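Local coordinates for ornithine carbamoyltransferase, anabolic (Campylobacter jejuni subsp. jejuni, PDB 3TPF), which transfers the carbamoyl group of carbamoyl phosphate to L-ornithine, releasing phosphate and giving L-citrulline, an intermediate of arginine biosynthesis, at residues A90-V95 and S112-I117; H4-R9 and T104-A109; F242-K247 and E272-K277. One frame throughout, in Å; residues are numbered along the deposited sequence.

Interaction 1. Residues A90-V95 and S112-I117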
loop_
_atom_site.group_PDB
_atom_site.type_symbol
_atom_site.label_atom_id
_atom_site.label_comp_id
_atom_site.label_asym_id
_atom_site.label_seq_id
_atom_site.Cartn_x
_atom_site.Cartn_y
_atom_site.Cartn_z
ATOM N N ALA B 90 -4.642 6.351 18.289
ATOM C CA ALA B 90 -4.913 5.542 19.460
ATOM C C ALA B 90 -4.522 4.148 19.194
ATOM O O ALA B 90 -4.372 3.338 20.094
ATOM C CB ALA B 90 -6.361 5.622 19.838
HETATM N N MSE B 91 -4.367 3.839 17.924
HETATM C CA MSE B 91 -4.126 2.428 17.559
HETATM C C MSE B 91 -2.713 2.113 17.203
HETATM O O MSE B 91 -2.337 0.935 17.206
HETATM C CB MSE B 91 -4.981 2.102 16.380
HETATM C CG MSE B 91 -6.409 2.327 16.824
HETATM SE SE MSE B 91 -7.689 1.858 15.400
HETATM C CE MSE B 91 -7.612 -0.113 15.633
ATOM N N VAL B 92 -1.930 3.140 16.871
ATOM C CA VAL B 92 -0.552 2.916 16.449
ATOM C C VAL B 92 0.386 3.526 17.448
ATOM O O VAL B 92 -0.013 4.338 18.246
ATOM C CB VAL B 92 -0.250 3.482 15.070
ATOM C CG1 VAL B 92 -1.148 2.815 14.046
ATOM C CG2 VAL B 92 -0.283 4.994 15.092
ATOM N N ASP B 93 1.639 3.146 17.365
ATOM C CA ASP B 93 2.672 3.737 18.219
ATOM C C ASP B 93 3.204 5.061 17.750
ATOM O O ASP B 93 3.641 5.834 18.574
ATOM C CB ASP B 93 3.798 2.732 18.432
ATOM C CG ASP B 93 3.254 1.454 19.001
ATOM O OD1 ASP B 93 2.661 1.544 20.098
ATOM O OD2 ASP B 93 3.243 0.391 18.331
ATOM N N PHE B 94 3.253 5.302 16.454
ATOM C CA PHE B 94 3.744 6.543 15.942
ATOM C C PHE B 94 2.937 6.990 14.783
ATOM O O PHE B 94 2.422 6.139 14.073
ATOM C CB PHE B 94 5.171 6.434 15.400
ATOM C CG PHE B 94 6.120 5.809 16.299
ATOM C CD1 PHE B 94 6.336 4.477 16.260
ATOM C CD2 PHE B 94 6.804 6.538 17.225
ATOM C CE1 PHE B 94 7.203 3.855 17.132
ATOM C CE2 PHE B 94 7.703 5.918 18.130
ATOM C CZ PHE B 94 7.882 4.597 18.070
ATOM N N VAL B 95 2.886 8.281 14.492
ATOM C CA VAL B 95 2.181 8.684 13.292
ATOM C C VAL B 95 3.030 9.641 12.509
ATOM O O VAL B 95 3.316 10.702 13.055
ATOM C CB VAL B 95 0.876 9.405 13.604
ATOM C CG1 VAL B 95 0.341 10.097 12.328
ATOM C CG2 VAL B 95 -0.118 8.449 14.225
ATOM N N SER B 112 -3.650 13.412 19.357
ATOM C CA SER B 112 -3.081 12.079 19.123
ATOM C C SER B 112 -2.436 11.529 20.327
ATOM O O SER B 112 -1.519 12.094 20.821
ATOM C CB SER B 112 -2.026 12.106 18.015
ATOM O OG SER B 112 -1.474 10.804 17.825
ATOM N N LYS B 113 -2.879 10.392 20.782
ATOM C CA LYS B 113 -2.135 9.672 21.853
ATOM C C LYS B 113 -0.739 9.259 21.402
ATOM O O LYS B 113 0.140 9.071 22.193
ATOM C CB LYS B 113 -2.909 8.449 22.375
ATOM C CG LYS B 113 -4.129 8.796 23.290
ATOM N N ALA B 114 -0.526 9.152 20.108
ATOM C CA ALA B 114 0.771 8.726 19.563
ATOM C C ALA B 114 1.530 9.929 19.126
ATOM O O ALA B 114 0.935 10.872 18.605
ATOM C CB ALA B 114 0.571 7.823 18.346
ATOM N N PRO B 115 2.872 9.878 19.238
ATOM C CA PRO B 115 3.732 10.951 18.839
ATOM C C PRO B 115 3.618 11.126 17.396
ATOM O O PRO B 115 3.669 10.141 16.723
ATOM C CB PRO B 115 5.093 10.414 19.128
ATOM C CG PRO B 115 4.944 9.360 20.143
ATOM C CD PRO B 115 3.609 8.786 19.905
ATOM N N VAL B 116 3.444 12.364 16.918
ATOM C CA VAL B 116 3.305 12.705 15.494
ATOM C C VAL B 116 4.615 13.253 14.946
ATOM O O VAL B 116 5.215 14.062 15.594
ATOM C CB VAL B 116 2.298 13.842 15.330
ATOM C CG1 VAL B 116 2.272 14.468 13.895
ATOM C CG2 VAL B 116 0.988 13.417 15.939
ATOM N N ILE B 117 5.033 12.827 13.732
ATOM C CA ILE B 117 6.326 13.235 13.113
ATOM C C ILE B 117 6.157 13.940 11.841
ATOM O O ILE B 117 5.430 13.483 10.966
ATOM C CB ILE B 117 7.134 12.038 12.760
ATOM C CG1 ILE B 117 7.533 11.300 14.007
ATOM C CG2 ILE B 117 8.366 12.485 12.010
ATOM C CD1 ILE B 117 7.945 9.962 13.632
#
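A first torsion of 167° swings V95 CG1 away from the amide nitrogen and leaves the CG2 branch to reach the methyl of A114, 4.2 Å from CG2 to CB. V116 has nearly the same first torsion, 169°, and its side chain emerges on the same face of the sheet, packing with V95 against helix 102-111, where F108 touches both. The two valines form a parallel bridge, with V95 bonded to the residues flanking its partner: V95 N donates to P115 O at 3.0 Å, and I117 N donates to V95 O at 2.8 Å. The CA-H of V116 also points at V95 O, with CA and O 3.2 Å apart. This is the strand pairing of a beta-alpha-beta crossover, in which strand 94-98 leads through helix 102-111 into the neighbouring strand 116-118. Just before the bridge the chains meet through small groups. A114 sets its CB against V92 O at 3.5 Å, while the P115 ring brings CD to D93 O; proline is tolerated here, since it pairs with V95 through its carbonyl and has no N-H to leave without a partner. On the other face, F94 and I117 lie against L297 of helix 279-302. The D93 carboxylate turns away from the contact, its OD2 accepting from T38 N. Both hydrogen bonds across the contact join backbone atoms, so the pairing does not depend on side-chain chemistry; the buried apolar groups, branched at the bridge and small at the turn, probably keep water from them.

Interaction 2. Residues H4-R9 and T104-A109; sequences HFLTLR and TLLEFA
L6 divides its two methyls between neighbouring residues of helix 102-111. With CG beside the backbone N (chi1 -54°) and the chain then extended, CD1 reaches CD2 of L106 at 3.8 Å and the CB of A109 at 4.2 Å, while CD2 meets CD2 of L105, also at 4.2 Å. The L6 and L105 side chains run alongside each other, pointing opposite ways, whereas L106 starts out pointing away, and its CD2 methyl swings back to L6. A forked leucine suits this place because one residue can touch both L105 and A109, a helical turn apart, as well as L106 beside them. A109 is the second centre of the contact. Its methyl sits over the face of the H4 imidazole, 3.5 Å from CB to the ring centroid and 11° off the normal, a CH-pi contact; a residue this small lets the ring lie flat on the helix. Here the N-terminal segment, within the carbamoyl-phosphate-binding domain, runs beside strand 116-118, the last strand of the parallel sheet in this chain, and F5 is bonded through its backbone to V116 and N118. The helix it covers is the connecting helix of the adjoining beta-alpha-beta unit. Within the H4 ring, ND1 accepts the backbone N-H of V116, which helps hold its rotation over A109. L6 is tied to the same strand through its main chain, its O accepting from the side-chain amide of N118 through ND2.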
loop_
_atom_site.group_PDB
_atom_site.type_symbol
_atom_site.label_atom_id
_atom_site.label_comp_id
_atom_site.label_asym_id
_atom_site.label_seq_id
_atom_site.Cartn_x
_atom_site.Cartn_y
_atom_site.Cartn_z
ATOM N N HIS B 4 6.053 15.248 20.578
ATOM C CA HIS B 4 6.053 15.097 19.146
ATOM C C HIS B 4 7.348 15.619 18.473
ATOM O O HIS B 4 8.147 16.316 19.070
ATOM C CB HIS B 4 4.902 15.895 18.584
ATOM C CG HIS B 4 3.606 15.567 19.215
ATOM N ND1 HIS B 4 2.928 14.426 18.905
ATOM C CD2 HIS B 4 2.853 16.205 20.140
ATOM C CE1 HIS B 4 1.819 14.356 19.626
ATOM N NE2 HIS B 4 1.728 15.443 20.354
ATOM N N PHE B 5 7.505 15.343 17.193
ATOM C CA PHE B 5 8.655 15.831 16.425
ATOM C C PHE B 5 8.128 16.632 15.177
ATOM O O PHE B 5 8.066 16.161 14.088
ATOM C CB PHE B 5 9.551 14.662 16.034
ATOM C CG PHE B 5 10.835 15.108 15.425
ATOM C CD1 PHE B 5 11.953 15.406 16.219
ATOM C CD2 PHE B 5 10.930 15.305 14.096
ATOM C CE1 PHE B 5 13.130 15.894 15.683
ATOM C CE2 PHE B 5 12.084 15.808 13.538
ATOM C CZ PHE B 5 13.188 16.137 14.332
ATOM N N LEU B 6 7.675 17.817 15.380
ATOM C CA LEU B 6 7.077 18.639 14.315
ATOM C C LEU B 6 8.043 19.632 13.737
ATOM O O LEU B 6 7.835 20.145 12.660
ATOM C CB LEU B 6 5.879 19.427 14.883
ATOM C CG LEU B 6 4.814 18.538 15.602
ATOM C CD1 LEU B 6 3.578 19.293 16.029
ATOM C CD2 LEU B 6 4.386 17.389 14.723
ATOM N N THR B 7 9.020 20.023 14.534
ATOM C CA THR B 7 10.087 20.932 14.123
ATOM C C THR B 7 11.297 20.839 15.052
ATOM O O THR B 7 11.158 20.640 16.251
ATOM C CB THR B 7 9.638 22.409 14.121
ATOM O OG1 THR B 7 10.792 23.239 13.899
ATOM C CG2 THR B 7 8.996 22.763 15.432
ATOM N N LEU B 8 12.475 21.059 14.519
ATOM C CA LEU B 8 13.632 21.027 15.388
ATOM C C LEU B 8 13.640 22.161 16.421
ATOM O O LEU B 8 14.430 22.165 17.383
ATOM C CB LEU B 8 14.892 21.057 14.543
ATOM C CG LEU B 8 15.063 19.708 13.833
ATOM C CD1 LEU B 8 16.083 19.703 12.723
ATOM C CD2 LEU B 8 15.398 18.743 14.943
ATOM N N ARG B 9 12.771 23.138 16.206
ATOM C CA ARG B 9 12.668 24.267 17.137
ATOM C C ARG B 9 12.423 23.799 18.534
ATOM O O ARG B 9 12.806 24.451 19.464
ATOM C CB ARG B 9 11.516 25.174 16.779
ATOM C CG ARG B 9 11.849 26.164 15.689
ATOM C CD ARG B 9 10.635 26.942 15.292
ATOM N NE ARG B 9 10.276 27.875 16.312
ATOM C CZ ARG B 9 9.514 28.940 16.101
ATOM N NH1 ARG B 9 9.023 29.204 14.889
ATOM N NH2 ARG B 9 9.241 29.764 17.113
ATOM N N THR B 104 -2.397 21.434 10.273
ATOM C CA THR B 104 -2.905 20.063 10.277
ATOM C C THR B 104 -2.080 19.162 11.172
ATOM O O THR B 104 -2.611 18.352 11.898
ATOM C CB THR B 104 -2.939 19.451 8.868
ATOM O OG1 THR B 104 -3.748 20.276 8.005
ATOM C CG2 THR B 104 -3.471 18.033 8.905
ATOM N N LEU B 105 -0.786 19.322 11.144
ATOM C CA LEU B 105 0.014 18.523 12.035
ATOM C C LEU B 105 -0.314 18.892 13.459
ATOM O O LEU B 105 -0.366 18.038 14.339
ATOM C CB LEU B 105 1.513 18.798 11.810
ATOM C CG LEU B 105 2.184 18.013 10.685
ATOM C CD1 LEU B 105 3.537 18.551 10.309
ATOM C CD2 LEU B 105 2.252 16.609 11.209
ATOM N N LEU B 106 -0.422 20.184 13.708
ATOM C CA LEU B 106 -0.536 20.661 15.091
ATOM C C LEU B 106 -1.859 20.152 15.650
ATOM O O LEU B 106 -1.957 19.596 16.739
ATOM C CB LEU B 106 -0.442 22.190 15.153
ATOM C CG LEU B 106 0.949 22.836 14.979
ATOM C CD1 LEU B 106 0.753 24.327 14.812
ATOM C CD2 LEU B 106 1.925 22.669 16.148
ATOM N N GLU B 107 -2.897 20.319 14.848
ATOM C CA GLU B 107 -4.258 19.919 15.228
ATOM C C GLU B 107 -4.327 18.406 15.498
ATOM O O GLU B 107 -4.970 17.967 16.428
ATOM C CB GLU B 107 -5.255 20.294 14.122
ATOM C CG GLU B 107 -6.665 19.750 14.318
ATOM C CD GLU B 107 -7.507 20.469 15.393
ATOM O OE1 GLU B 107 -7.025 21.445 16.061
ATOM O OE2 GLU B 107 -8.681 20.040 15.554
ATOM N N PHE B 108 -3.674 17.626 14.663
ATOM C CA PHE B 108 -3.610 16.176 14.880
ATOM C C PHE B 108 -2.864 15.835 16.175
ATOM O O PHE B 108 -3.331 15.031 16.955
ATOM C CB PHE B 108 -2.908 15.510 13.707
ATOM C CG PHE B 108 -3.118 14.034 13.631
ATOM C CD1 PHE B 108 -2.409 13.171 14.492
ATOM C CD2 PHE B 108 -3.947 13.490 12.660
ATOM C CE1 PHE B 108 -2.563 11.815 14.389
ATOM C CE2 PHE B 108 -4.068 12.135 12.534
ATOM C CZ PHE B 108 -3.370 11.290 13.400
ATOM N N ALA B 109 -1.691 16.440 16.372
ATOM C CA ALA B 109 -0.805 16.165 17.562
ATOM C C ALA B 109 -1.570 16.459 18.817
ATOM O O ALA B 109 -1.480 15.761 19.829
ATOM C CB ALA B 109 0.447 17.008 17.527
#

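Interaction 3. Residues F242-K247 and E272-K277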
loop_
_atom_site.group_PDB
_atom_site.type_symbol
_atom_site.label_atom_id
_atom_site.label_comp_id
_atom_site.label_asym_id
_atom_site.label_seq_id
_atom_site.Cartn_x
_atom_site.Cartn_y
_atom_site.Cartn_z
ATOM N N PHE B 242 21.189 32.459 -9.436
ATOM C CA PHE B 242 21.237 31.600 -8.241
ATOM C C PHE B 242 21.621 30.138 -8.435
ATOM O O PHE B 242 21.754 29.392 -7.480
ATOM C CB PHE B 242 19.943 31.729 -7.454
ATOM C CG PHE B 242 19.874 32.997 -6.669
ATOM C CD1 PHE B 242 20.152 33.001 -5.324
ATOM C CD2 PHE B 242 19.599 34.201 -7.292
ATOM C CE1 PHE B 242 20.101 34.174 -4.600
ATOM C CE2 PHE B 242 19.545 35.375 -6.574
ATOM C CZ PHE B 242 19.797 35.367 -5.221
HETATM N N MSE B 243 21.824 29.722 -9.651
HETATM C CA MSE B 243 22.172 28.320 -9.848
HETATM C C MSE B 243 23.478 28.027 -9.188
HETATM O O MSE B 243 24.348 28.873 -9.182
HETATM C CB MSE B 243 22.310 28.053 -11.340
HETATM C CG MSE B 243 23.048 26.757 -11.614
HETATM SE SE MSE B 243 22.818 26.313 -13.519
HETATM C CE MSE B 243 23.237 28.014 -14.478
ATOM N N ILE B 244 23.624 26.815 -8.659
ATOM C CA ILE B 244 24.937 26.295 -8.252
ATOM C C ILE B 244 25.637 25.594 -9.405
ATOM O O ILE B 244 25.158 24.594 -9.947
ATOM C CB ILE B 244 24.879 25.297 -7.119
ATOM C CG1 ILE B 244 24.207 25.930 -5.909
ATOM C CG2 ILE B 244 26.260 24.812 -6.781
ATOM C CD1 ILE B 244 24.800 27.267 -5.473
ATOM N N ASP B 245 26.741 26.184 -9.821
ATOM C CA ASP B 245 27.521 25.678 -10.925
ATOM C C ASP B 245 28.990 25.668 -10.524
ATOM O O ASP B 245 29.318 25.999 -9.391
ATOM C CB ASP B 245 27.255 26.460 -12.242
ATOM C CG ASP B 245 27.486 27.985 -12.141
ATOM O OD1 ASP B 245 27.271 28.640 -13.199
ATOM O OD2 ASP B 245 27.892 28.519 -11.084
ATOM N N GLU B 246 29.864 25.259 -11.444
ATOM C CA GLU B 246 31.308 25.098 -11.159
ATOM C C GLU B 246 31.892 26.374 -10.568
ATOM O O GLU B 246 32.624 26.343 -9.573
ATOM C CB GLU B 246 32.082 24.671 -12.417
ATOM C CG GLU B 246 33.262 23.725 -12.157
ATOM C CD GLU B 246 34.332 23.762 -13.265
ATOM O OE1 GLU B 246 34.665 22.677 -13.836
ATOM O OE2 GLU B 246 34.846 24.884 -13.576
ATOM N N LYS B 247 31.574 27.500 -11.188
ATOM C CA LYS B 247 32.138 28.790 -10.711
ATOM C C LYS B 247 31.699 29.082 -9.291
ATOM O O LYS B 247 32.471 29.646 -8.510
ATOM C CB LYS B 247 31.814 30.022 -11.597
ATOM C CG LYS B 247 32.682 31.250 -11.232
ATOM C CD LYS B 247 32.429 32.442 -12.136
ATOM N N GLU B 272 24.014 20.220 -14.306
ATOM C CA GLU B 272 24.227 18.786 -14.506
ATOM C C GLU B 272 25.641 18.379 -14.088
ATOM O O GLU B 272 25.834 17.449 -13.319
ATOM C CB GLU B 272 24.017 18.409 -15.966
ATOM C CG GLU B 272 23.856 16.911 -16.196
ATOM C CD GLU B 272 25.151 16.159 -16.540
ATOM O OE1 GLU B 272 26.094 16.822 -17.025
ATOM O OE2 GLU B 272 25.188 14.896 -16.405
ATOM N N GLU B 273 26.620 19.145 -14.573
ATOM C CA GLU B 273 28.042 18.866 -14.314
ATOM C C GLU B 273 28.264 18.780 -12.817
ATOM O O GLU B 273 28.688 17.754 -12.319
ATOM C CB GLU B 273 29.047 19.874 -15.013
ATOM C CG GLU B 273 30.408 19.163 -15.392
ATOM C CD GLU B 273 31.706 20.028 -15.446
ATOM O OE1 GLU B 273 31.902 20.928 -14.551
ATOM O OE2 GLU B 273 32.556 19.763 -16.377
ATOM N N ILE B 274 27.867 19.828 -12.113
ATOM C CA ILE B 274 28.138 19.962 -10.703
ATOM C C ILE B 274 27.379 18.959 -9.849
ATOM O O ILE B 274 27.872 18.451 -8.841
ATOM C CB ILE B 274 27.879 21.404 -10.201
ATOM C CG1 ILE B 274 28.879 21.736 -9.110
ATOM C CG2 ILE B 274 26.477 21.600 -9.679
ATOM C CD1 ILE B 274 30.291 21.685 -9.640
ATOM N N PHE B 275 26.171 18.688 -10.272
ATOM C CA PHE B 275 25.318 17.732 -9.580
ATOM C C PHE B 275 25.944 16.364 -9.639
ATOM O O PHE B 275 26.174 15.734 -8.618
ATOM C CB PHE B 275 23.946 17.670 -10.220
ATOM C CG PHE B 275 23.008 16.704 -9.561
ATOM C CD1 PHE B 275 22.878 15.435 -10.031
ATOM C CD2 PHE B 275 22.249 17.077 -8.467
ATOM C CE1 PHE B 275 22.009 14.519 -9.413
ATOM C CE2 PHE B 275 21.402 16.155 -7.816
ATOM C CZ PHE B 275 21.274 14.873 -8.300
ATOM N N GLU B 276 26.270 15.943 -10.842
ATOM C CA GLU B 276 26.955 14.664 -11.012
ATOM C C GLU B 276 28.345 14.631 -10.341
ATOM O O GLU B 276 28.775 13.599 -9.782
ATOM C CB GLU B 276 27.053 14.259 -12.454
ATOM C CG GLU B 276 25.720 13.787 -13.044
ATOM C CD GLU B 276 25.189 12.518 -12.371
ATOM O OE1 GLU B 276 26.008 11.692 -11.847
ATOM O OE2 GLU B 276 23.954 12.309 -12.412
ATOM N N LYS B 277 29.011 15.779 -10.314
ATOM C CA LYS B 277 30.308 15.878 -9.611
ATOM C C LYS B 277 30.126 15.457 -8.152
ATOM O O LYS B 277 30.923 14.701 -7.613
ATOM C CB LYS B 277 30.924 17.266 -9.687
ATOM C CG LYS B 277 32.423 17.263 -9.413
ATOM C CD LYS B 277 32.917 18.635 -9.000
ATOM C CE LYS B 277 34.411 18.700 -8.588
ATOM N NZ LYS B 277 34.574 19.404 -7.239
#
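I274 lays its side chain across the backbone of residues 244 to 246, the short branch meeting I244 and the long one D245 and E246. CG2 comes against I244 O at 3.3 Å and lies 4.3 Å from the I244 CG2 methyl. CG1 passes over the carbonyl carbon of D245, and CD1, at the end of a bend (chi2 62°), reaches E246 CA at 3.9 Å. An isoleucine fits because its two arms, one short and one long, can follow a chain that is just turning into a helix. I244 and I274 also touch M249 and L258, so the apolar layer extends inward to strand 257-260. The outer rim is acidic: the E246 and E273 chains slant across each other, and their OE1 atoms come within 3.3 Å, with carboxylate planes 35° apart. Both are acceptors and both side chains are exposed, so solvent probably screens the charges. Beyond the pair, E276 forms salt bridges with R266 and with K82 and R86 of the third subunit, so the helix 272-277 also faces the trimer interface. D245 takes the N-cap position of helix 246-251, its OD2 accepting from A248 N. Joining a capped helix start to a short helix, beside the outermost strand within this chain of a five-stranded parallel sheet, the contact belongs to the Rossmann-like architecture of the ornithine-binding domain.

Interactions 1 and 2 form one continuous patch, their centres 12 Å apart, because V116 of interaction 1 touches both segments of interaction 2: its O lies 3.5 Å from L6 CD2, and its CG1 touches L105 CD2 at 3.4 Å. Interaction 1 pairs strands 94-98 and 116-118, and interaction 2 packs the N-terminal segment against their crossover helix. The predicted carbamoyl phosphate site is close by, with the side chain of I117 about 4 Å from that of T127. Interaction 3 lies across the chain's centre in the other domain, 41 Å from interaction 1 and 35 Å from interaction 2, centre to centre. Its I244 side chain is about 9 Å from that of D221, predicted to bind ornithine.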